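Local coordinates for protein NADH dehydrogenase (Methanothermobacter marburgensis, PDB 4R81) that binds flavin mononucleotide and probably passes electrons from NADH or NADPH to quinones as a flavodoxin-like oxidoreductase, at residues 24-29 with 129-134; 43-48 with 73-78; 57-62 with 66-71. All coordinates share one frame; numbering follows the deposited sequence. Where two conformers were deposited one is given.

How the contacts relate
Within a single flavodoxin-like domain, the three contacts illustrate how interaction chemistry changes with distance from the centre of the chain. Contact 1 is buried and wholly apolar, joining helix 18-32 to strand 129-135. Contact 2 is partly buried and mixes thioether, aromatic and charged groups. Contact 3 lies at the surface and rests on an arginine that grips backbone carbonyls. Contact 2 uses helix 70-80 itself and contact 3 the loop leading into it; the two touch, for instance through His76 and Leu68, with centres about 16 Å apart. Contact 1 stands apart, its centre about 31 Å from that of contact 3, across the middle of the chain. Along the sequence the three are nested, 3 inside 2 inside 1.

Contact 1: 24-29 with 129-134; sequences EAFTEG and KAVVLC
Phe26 and Leu133 meet through one methyl group. CD1 of Leu133 comes to 3.7 Å from CD1 of Phe26, and the same methyl lies 3.8 Å from both CG and CB of Phe26, so it nestles where the ring leaves its stem. It approaches the ring obliquely. The phenylalanine reaches this position because its CG stands anti to the backbone N (chi1 -177°), which carries the ring out from the helix toward the strand. In Leu133, by contrast, CG lies beside the backbone N, and an extended second torsion (chi2 -179°) sends CD1 out toward the helix. The flavodoxin-like fold has here a five-stranded parallel sheet in the order 2-1-3-4-5 with helices on both faces, and helix 18-32 packs on one of them. It is the next helix after strand 5-10, yet its phenylalanine also touches Ala86 and Ile88 of strand 84-90 on its way to strand 129-135. Val131, two residues from Leu133 and on the same face of the strand, makes a looser approach, with its CG1 4.3 Å from CE1 of Phe26, again at an oblique angle to the ring. Helix 185-197 adds Ala192 and Ala195 against Leu133. Between Val131 and Leu133, Val132 faces the other side of the sheet, where it packs on Met156, Leu157 and Leu161 of helix 148-162.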
loop_
_atom_site.group_PDB
_atom_site.type_symbol
_atom_site.label_atom_id
_atom_site.label_comp_id
_atom_site.label_asym_id
_atom_site.label_seq_id
_atom_site.Cartn_x
_atom_site.Cartn_y
_atom_site.Cartn_z
ATOM N N GLU A 24 2.940 22.913 -0.719
ATOM C CA GLU A 24 3.256 24.334 -0.712
ATOM C C GLU A 24 3.394 24.861 0.708
ATOM O O GLU A 24 4.305 25.640 1.003
ATOM C CB GLU A 24 2.183 25.130 -1.456
ATOM C CG GLU A 24 2.437 26.626 -1.481
ATOM C CD GLU A 24 3.649 27.013 -2.322
ATOM O OE1 GLU A 24 4.015 26.252 -3.255
ATOM O OE2 GLU A 24 4.236 28.089 -2.045
ATOM N N ALA A 25 2.502 24.424 1.594
ATOM C CA ALA A 25 2.531 24.898 2.980
ATOM C C ALA A 25 3.785 24.389 3.697
ATOM O O ALA A 25 4.478 25.142 4.386
ATOM C CB ALA A 25 1.265 24.482 3.721
ATOM N N PHE A 26 4.091 23.113 3.490
ATOM C CA PHE A 26 5.278 22.490 4.073
ATOM C C PHE A 26 6.561 23.177 3.601
ATOM O O PHE A 26 7.440 23.491 4.406
ATOM C CB PHE A 26 5.302 20.994 3.741
ATOM C CG PHE A 26 6.454 20.244 4.359
ATOM C CD1 PHE A 26 6.553 20.092 5.738
ATOM C CD2 PHE A 26 7.423 19.664 3.554
ATOM C CE1 PHE A 26 7.614 19.388 6.298
ATOM C CE2 PHE A 26 8.481 18.959 4.102
ATOM C CZ PHE A 26 8.576 18.818 5.477
ATOM N N THR A 27 6.675 23.421 2.300
ATOM C CA THR A 27 7.864 24.089 1.783
ATOM C C THR A 27 8.002 25.523 2.303
ATOM O O THR A 27 9.113 25.995 2.534
ATOM C CB THR A 27 7.936 24.055 0.243
ATOM O OG1 THR A 27 6.761 24.653 -0.314
ATOM C CG2 THR A 27 8.061 22.615 -0.254
ATOM N N GLU A 28 6.877 26.207 2.493
ATOM C CA GLU A 28 6.893 27.547 3.074
ATOM C C GLU A 28 7.493 27.517 4.476
ATOM O O GLU A 28 8.321 28.363 4.821
ATOM C CB GLU A 28 5.478 28.145 3.103
ATOM C CG GLU A 28 5.410 29.600 3.549
ATOM C CD GLU A 28 4.000 30.174 3.483
ATOM O OE1 GLU A 28 3.074 29.455 3.034
ATOM O OE2 GLU A 28 3.819 31.349 3.883
ATOM N N GLY A 29 7.074 26.544 5.282
ATOM C CA GLY A 29 7.639 26.374 6.610
ATOM C C GLY A 29 9.124 26.051 6.575
ATOM O O GLY A 29 9.900 26.608 7.355
ATOM N N LYS A 129 15.542 12.577 10.239
ATOM C CA LYS A 129 14.104 12.724 10.462
ATOM C C LYS A 129 13.285 12.499 9.199
ATOM O O LYS A 129 13.665 12.936 8.118
ATOM C CB LYS A 129 13.793 14.121 11.006
ATOM C CG LYS A 129 12.342 14.328 11.414
ATOM C CD LYS A 129 12.186 15.629 12.173
ATOM C CE LYS A 129 10.888 15.682 12.970
ATOM N NZ LYS A 129 10.668 17.051 13.538
ATOM N N ALA A 130 12.152 11.825 9.349
ATOM C CA ALA A 130 11.175 11.732 8.279
ATOM C C ALA A 130 9.848 12.283 8.775
ATOM O O ALA A 130 9.423 11.988 9.898
ATOM C CB ALA A 130 11.012 10.298 7.818
ATOM N N VAL A 131 9.205 13.086 7.932
ATOM C CA VAL A 131 7.898 13.660 8.221
ATOM C C VAL A 131 6.873 13.126 7.219
ATOM O O VAL A 131 7.080 13.195 6.003
ATOM C CB VAL A 131 7.936 15.194 8.101
ATOM C CG1 VAL A 131 6.570 15.788 8.413
ATOM C CG2 VAL A 131 8.999 15.777 9.026
ATOM N N VAL A 132 5.764 12.589 7.718
ATOM C CA VAL A 132 4.698 12.116 6.844
ATOM C C VAL A 132 3.501 13.044 6.981
ATOM O O VAL A 132 2.992 13.252 8.080
ATOM C CB VAL A 132 4.267 10.677 7.204
ATOM C CG1 VAL A 132 3.088 10.233 6.332
ATOM C CG2 VAL A 132 5.437 9.729 7.041
ATOM N N LEU A 133 3.065 13.608 5.864
ATOM C CA LEU A 133 1.891 14.476 5.841
ATOM C C LEU A 133 0.840 13.789 4.981
ATOM O O LEU A 133 0.906 13.803 3.743
ATOM C CB LEU A 133 2.232 15.866 5.291
ATOM C CG LEU A 133 3.318 16.676 6.008
ATOM C CD1 LEU A 133 3.523 18.048 5.362
ATOM C CD2 LEU A 133 2.997 16.839 7.486
ATOM N N CYS A 134 -0.116 13.156 5.652
ATOM C CA CYS A 134 -1.109 12.333 4.982
ATOM C C CYS A 134 -2.487 12.975 5.061
ATOM O O CYS A 134 -3.045 13.164 6.146
ATOM C CB CYS A 134 -1.134 10.951 5.637
ATOM S SG CYS A 134 -2.405 9.861 5.026
#

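Contact 2: 43-48 with 73-78; sequences YRMNFR and MEEHER
NH1 of Arg78 is approached by three groups: the sulfur of Met45, the hydroxyl of Tyr7 and the carboxylate of Glu75. Its bond to SD of Met45 is weak, 3.6 Å long and bent to 142° at the hydrogen, whereas Tyr7 OH is a hydrogen-bond partner. OE2 of Glu75, 3.4 Å from NH1 of Arg78, lies well out of the guanidinium plane and acts through charge alone. The rotation of the guanidinium is set on its NE side, where the N-H meets OE2 of Glu74 at 2.6 Å; that oxygen uses its anti lone pair and lies close to the guanidinium plane. Glu74, Glu75 and Arg78 thus form a salt-bridge network along one flank of the helix. Met45 is bent at its last torsion (chi3 51°), which sets CE 3.4 Å from OE2 of Glu75 and 3.5 Å from NH1 of Arg78, so the methyl rests against both members of the ion pair. The other carboxylate oxygen, OE1 of Glu75, is buried but held by Tyr7 OH and by NE1 of Trp103. These partners probably favour a charged carboxylate. Farther back on the same side chain, CG of Glu75 lies 4.1 Å from CE1 of Phe47, whose ring also meets that of Trp103. Through these groups the loop after strand 36-41 is tied to helix 70-80, both belonging to the connection that leads from strand 36-41, at one edge of the sheet, to strand 84-90 in the flavodoxin-like fold.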
loop_
_atom_site.group_PDB
_atom_site.type_symbol
_atom_site.label_atom_id
_atom_site.label_comp_id
_atom_site.label_asym_id
_atom_site.label_seq_id
_atom_site.Cartn_x
_atom_site.Cartn_y
_atom_site.Cartn_z
ATOM N N TYR A 43 4.543 11.282 -9.911
ATOM C CA TYR A 43 3.711 11.237 -11.114
ATOM C C TYR A 43 4.334 12.029 -12.260
ATOM O O TYR A 43 4.378 11.547 -13.398
ATOM C CB TYR A 43 2.295 11.739 -10.831
ATOM C CG TYR A 43 1.311 10.668 -10.410
ATOM C CD1 TYR A 43 0.508 10.023 -11.351
ATOM C CD2 TYR A 43 1.169 10.315 -9.076
ATOM C CE1 TYR A 43 -0.402 9.052 -10.971
ATOM C CE2 TYR A 43 0.260 9.344 -8.685
ATOM C CZ TYR A 43 -0.531 8.727 -9.640
ATOM O OH TYR A 43 -1.441 7.770 -9.265
ATOM N N ARG A 44 4.828 13.230 -11.959
ATOM C CA ARG A 44 5.514 14.060 -12.953
ATOM C C ARG A 44 6.738 13.362 -13.510
ATOM O O ARG A 44 7.087 13.533 -14.668
ATOM C CB ARG A 44 5.975 15.389 -12.348
ATOM C CG ARG A 44 4.935 16.481 -12.339
ATOM C CD ARG A 44 5.596 17.855 -12.398
ATOM N NE ARG A 44 5.700 18.345 -13.771
ATOM C CZ ARG A 44 6.834 18.487 -14.452
ATOM N NH1 ARG A 44 8.006 18.193 -13.895
ATOM N NH2 ARG A 44 6.793 18.934 -15.700
ATOM N N MET A 45 7.399 12.595 -12.658
ATOM C CA MET A 45 8.623 11.899 -13.028
ATOM C C MET A 45 8.368 10.680 -13.893
ATOM O O MET A 45 9.317 10.066 -14.376
ATOM C CB MET A 45 9.363 11.442 -11.769
ATOM C CG MET A 45 9.924 12.587 -10.935
ATOM S SD MET A 45 10.435 12.055 -9.286
ATOM C CE MET A 45 11.460 10.650 -9.704
ATOM N N ASN A 46 7.098 10.326 -14.080
ATOM C CA ASN A 46 6.738 9.056 -14.718
ATOM C C ASN A 46 7.419 7.874 -14.021
ATOM O O ASN A 46 7.854 6.915 -14.660
ATOM C CB ASN A 46 7.071 9.080 -16.217
ATOM C CG ASN A 46 6.350 10.190 -16.954
ATOM O OD1 ASN A 46 6.965 11.161 -17.405
ATOM N ND2 ASN A 46 5.035 10.053 -17.083
ATOM N N PHE A 47 7.498 7.949 -12.698
ATOM C CA PHE A 47 8.226 6.951 -11.927
ATOM C C PHE A 47 7.587 5.580 -12.042
ATOM O O PHE A 47 6.392 5.417 -11.786
ATOM C CB PHE A 47 8.320 7.358 -10.460
ATOM C CG PHE A 47 9.171 6.436 -9.635
ATOM C CD1 PHE A 47 10.555 6.534 -9.674
ATOM C CD2 PHE A 47 8.591 5.464 -8.830
ATOM C CE1 PHE A 47 11.347 5.684 -8.915
ATOM C CE2 PHE A 47 9.376 4.613 -8.071
ATOM C CZ PHE A 47 10.755 4.721 -8.116
ATOM N N ARG A 48 8.394 4.596 -12.426
ATOM C CA ARG A 48 7.916 3.232 -12.576
ATOM C C ARG A 48 7.673 2.653 -11.191
ATOM O O ARG A 48 8.593 2.551 -10.367
ATOM C CB ARG A 48 8.942 2.382 -13.333
ATOM C CG ARG A 48 8.533 0.926 -13.503
ATOM C CD ARG A 48 7.286 0.809 -14.350
ATOM N NE ARG A 48 6.975 -0.579 -14.665
ATOM C CZ ARG A 48 5.950 -0.962 -15.416
ATOM N NH1 ARG A 48 5.136 -0.056 -15.939
ATOM N NH2 ARG A 48 5.739 -2.250 -15.641
ATOM N N MET A 73 18.976 4.333 -8.568
ATOM C CA MET A 73 20.255 4.952 -8.223
ATOM C C MET A 73 20.099 6.458 -8.017
ATOM O O MET A 73 20.671 7.031 -7.086
ATOM C CB MET A 73 21.310 4.664 -9.298
ATOM C CG MET A 73 21.603 3.191 -9.483
ATOM S SD MET A 73 22.855 2.877 -10.739
ATOM C CE MET A 73 24.317 3.476 -9.893
ATOM N N GLU A 74 19.307 7.091 -8.879
ATOM C CA GLU A 74 19.033 8.521 -8.766
ATOM C C GLU A 74 18.292 8.855 -7.474
ATOM O O GLU A 74 18.572 9.872 -6.840
ATOM C CB GLU A 74 18.243 9.023 -9.984
ATOM C CG GLU A 74 17.591 10.391 -9.801
ATOM C CD GLU A 74 18.586 11.540 -9.816
ATOM O OE1 GLU A 74 19.742 11.330 -10.254
ATOM O OE2 GLU A 74 18.207 12.660 -9.398
ATOM N N GLU A 75 17.350 8.002 -7.078
ATOM C CA GLU A 75 16.641 8.220 -5.819
ATOM C C GLU A 75 17.605 8.132 -4.638
ATOM O O GLU A 75 17.529 8.930 -3.699
ATOM C CB GLU A 75 15.481 7.233 -5.658
ATOM C CG GLU A 75 14.365 7.437 -6.682
ATOM C CD GLU A 75 13.800 8.847 -6.653
ATOM O OE1 GLU A 75 13.204 9.237 -5.617
ATOM O OE2 GLU A 75 13.965 9.578 -7.665
ATOM N N HIS A 76 18.524 7.174 -4.695
ATOM C CA HIS A 76 19.501 7.018 -3.625
ATOM C C HIS A 76 20.421 8.239 -3.528
ATOM O O HIS A 76 20.793 8.648 -2.430
ATOM C CB HIS A 76 20.295 5.721 -3.796
ATOM C CG HIS A 76 19.473 4.488 -3.597
ATOM N ND1 HIS A 76 20.001 3.215 -3.674
ATOM C CD2 HIS A 76 18.157 4.331 -3.310
ATOM C CE1 HIS A 76 19.045 2.331 -3.454
ATOM N NE2 HIS A 76 17.916 2.980 -3.233
ATOM N N GLU A 77 20.772 8.827 -4.670
ATOM C CA GLU A 77 21.558 10.060 -4.668
ATOM C C GLU A 77 20.791 11.216 -4.031
ATOM O O GLU A 77 21.347 11.980 -3.238
ATOM C CB GLU A 77 21.978 10.439 -6.087
ATOM C CG GLU A 77 22.974 9.496 -6.720
ATOM C CD GLU A 77 23.598 10.084 -7.971
ATOM O OE1 GLU A 77 23.816 11.316 -7.999
ATOM O OE2 GLU A 77 23.866 9.318 -8.923
ATOM N N ARG A 78 19.517 11.343 -4.387
ATOM C CA ARG A 78 18.662 12.384 -3.816
ATOM C C ARG A 78 18.537 12.249 -2.300
ATOM O O ARG A 78 18.638 13.239 -1.569
ATOM C CB ARG A 78 17.281 12.357 -4.477
ATOM C CG ARG A 78 17.318 12.756 -5.947
ATOM C CD ARG A 78 15.983 12.531 -6.639
ATOM N NE ARG A 78 16.033 12.900 -8.051
ATOM C CZ ARG A 78 14.962 13.053 -8.821
ATOM N NH1 ARG A 78 13.749 12.886 -8.311
ATOM N NH2 ARG A 78 15.101 13.390 -10.095
#

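Contact 3: 57-62 with 66-71; sequences LREISQ and SPLPED
The connection between helix 53-61 and helix 70-80, close to an FMN pocket, is closed by Arg58 reaching across to Ser66, Pro67 and Leu68. Its strongest bond runs from NH2 of Arg58 to O of Ser66, 2.9 Å long and nearly straight at 165°, with the oxygen in the guanidinium plane. NE of Arg58 makes two weak bonds, each 3.4 Å, to O of Ser66 and O of Pro67. The reach depends on the second torsion (chi2 -97°), which bends the side chain before it runs on extended to NE. Leu68 covers one face of the guanidinium: its CD2 sits over the centre of the group, 3.6 Å from CZ of Arg58. CB of Ser66 packs alongside, 3.7 Å from NE of Arg58 and 3.9 Å from its CG. On the helix side, NH1 of Arg58 forms a salt bridge of 2.9 Å with OE2 of Glu59, which it meets from above the carboxylate plane. The same NH1 also bonds to O of Tyr110, while OE1 of Glu59 takes the N-H of Tyr110, so this pair of charges holds a further loop. Ser61 OG bonds at 2.7 Å to the carbonyl O of Arg58 within the helix end. Next to Glu59, Ile60 touches the flavin mononucleotide, and Gln62 packs on Pro179 of the second subunit. NH1 and NH2 are well bonded and NE only weakly; the straight, in-plane bond to Ser66 O, with NH1 held by Glu59 and Tyr110, leaves the guanidinium little freedom to turn, while Glu59 probably offsets its charge.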
loop_
_atom_site.group_PDB
_atom_site.type_symbol
_atom_site.label_atom_id
_atom_site.label_comp_id
_atom_site.label_asym_id
_atom_site.label_seq_id
_atom_site.Cartn_x
_atom_site.Cartn_y
_atom_site.Cartn_z
ATOM N N LEU A 57 14.316 -10.683 -8.721
ATOM C CA LEU A 57 15.372 -11.681 -8.613
ATOM C C LEU A 57 16.580 -11.128 -7.887
ATOM O O LEU A 57 17.199 -11.828 -7.082
ATOM C CB LEU A 57 15.786 -12.199 -9.986
ATOM C CG LEU A 57 14.793 -13.146 -10.648
ATOM C CD1 LEU A 57 15.341 -13.619 -11.975
ATOM C CD2 LEU A 57 14.510 -14.325 -9.736
ATOM N N ARG A 58 16.905 -9.870 -8.173
ATOM C CA ARG A 58 18.042 -9.200 -7.557
ATOM C C ARG A 58 17.832 -9.068 -6.053
ATOM O O ARG A 58 18.735 -9.338 -5.266
ATOM C CB ARG A 58 18.259 -7.825 -8.212
ATOM C CG ARG A 58 19.536 -7.095 -7.794
ATOM C CD ARG A 58 19.280 -6.085 -6.683
ATOM N NE ARG A 58 20.483 -5.351 -6.285
ATOM C CZ ARG A 58 20.661 -4.809 -5.082
ATOM N NH1 ARG A 58 19.716 -4.921 -4.150
ATOM N NH2 ARG A 58 21.783 -4.160 -4.806
ATOM N N GLU A 59 16.634 -8.649 -5.658
ATOM C CA GLU A 59 16.308 -8.481 -4.246
ATOM C C GLU A 59 16.318 -9.804 -3.476
ATOM O O GLU A 59 16.832 -9.873 -2.356
ATOM C CB GLU A 59 14.960 -7.772 -4.102
ATOM C CG GLU A 59 14.969 -6.371 -4.698
ATOM C CD GLU A 59 16.054 -5.496 -4.102
ATOM O OE1 GLU A 59 16.082 -5.350 -2.856
ATOM O OE2 GLU A 59 16.887 -4.962 -4.873
ATOM N N ILE A 60 15.751 -10.850 -4.073
ATOM C CA ILE A 60 15.714 -12.170 -3.437
ATOM C C ILE A 60 17.110 -12.764 -3.274
ATOM O O ILE A 60 17.379 -13.488 -2.309
ATOM C CB ILE A 60 14.800 -13.146 -4.220
ATOM C CG1 ILE A 60 13.341 -12.729 -4.056
ATOM C CG2 ILE A 60 14.980 -14.588 -3.752
ATOM C CD1 ILE A 60 12.828 -12.819 -2.619
ATOM N N SER A 61 18.001 -12.435 -4.209
ATOM C CA SER A 61 19.363 -12.961 -4.186
ATOM C C SER A 61 20.122 -12.480 -2.952
ATOM O O SER A 61 21.019 -13.168 -2.457
ATOM C CB SER A 61 20.126 -12.557 -5.450
ATOM O OG SER A 61 20.612 -11.226 -5.360
ATOM N N GLN A 62 19.754 -11.295 -2.468
ATOM C CA GLN A 62 20.371 -10.698 -1.285
ATOM C C GLN A 62 21.878 -10.551 -1.454
ATOM O O GLN A 62 22.671 -11.024 -0.635
ATOM C CB GLN A 62 20.000 -11.475 -0.014
ATOM C CG GLN A 62 18.491 -11.619 0.162
ATOM C CD GLN A 62 18.062 -11.811 1.603
ATOM O OE1 GLN A 62 18.799 -12.368 2.416
ATOM N NE2 GLN A 62 16.854 -11.345 1.928
ATOM N N SER A 66 25.078 -6.044 -6.015
ATOM C CA SER A 66 24.472 -6.257 -7.329
ATOM C C SER A 66 23.891 -4.966 -7.917
ATOM O O SER A 66 23.513 -4.062 -7.170
ATOM C CB SER A 66 23.404 -7.352 -7.243
ATOM O OG SER A 66 24.011 -8.632 -7.210
ATOM N N PRO A 67 23.826 -4.877 -9.262
ATOM C CA PRO A 67 23.388 -3.663 -9.972
ATOM C C PRO A 67 21.984 -3.183 -9.610
ATOM O O PRO A 67 21.106 -3.989 -9.295
ATOM C CB PRO A 67 23.404 -4.094 -11.441
ATOM C CG PRO A 67 24.393 -5.194 -11.501
ATOM C CD PRO A 67 24.263 -5.926 -10.201
ATOM N N LEU A 68 21.787 -1.870 -9.664
ATOM C CA LEU A 68 20.476 -1.265 -9.455
ATOM C C LEU A 68 20.084 -0.478 -10.693
ATOM O O LEU A 68 20.948 0.064 -11.379
ATOM C CB LEU A 68 20.500 -0.326 -8.247
ATOM C CG LEU A 68 20.609 -1.008 -6.887
ATOM C CD1 LEU A 68 20.756 0.023 -5.787
ATOM C CD2 LEU A 68 19.390 -1.857 -6.649
ATOM N N PRO A 69 18.775 -0.412 -10.982
ATOM C CA PRO A 69 18.261 0.384 -12.100
ATOM C C PRO A 69 18.654 1.853 -11.947
ATOM O O PRO A 69 18.789 2.332 -10.818
ATOM C CB PRO A 69 16.744 0.240 -11.961
ATOM C CG PRO A 69 16.544 -1.035 -11.236
ATOM C CD PRO A 69 17.708 -1.159 -10.294
ATOM N N GLU A 70 18.827 2.559 -13.061
ATOM C CA GLU A 70 19.259 3.952 -13.013
ATOM C C GLU A 70 18.314 4.861 -12.225
ATOM O O GLU A 70 18.765 5.774 -11.529
ATOM C CB GLU A 70 19.488 4.495 -14.429
ATOM C CG GLU A 70 20.792 4.019 -15.070
ATOM C CD GLU A 70 20.746 4.022 -16.586
ATOM O OE1 GLU A 70 19.642 3.823 -17.145
ATOM O OE2 GLU A 70 21.813 4.210 -17.217
ATOM N N ASP A 71 17.012 4.614 -12.317
ATOM C CA ASP A 71 16.062 5.479 -11.631
ATOM C C ASP A 71 16.155 5.307 -10.116
ATOM O O ASP A 71 16.037 6.277 -9.363
ATOM C CB ASP A 71 14.629 5.300 -12.161
ATOM C CG ASP A 71 14.126 3.870 -12.071
ATOM O OD1 ASP A 71 14.915 2.936 -11.786
ATOM O OD2 ASP A 71 12.911 3.678 -12.306
#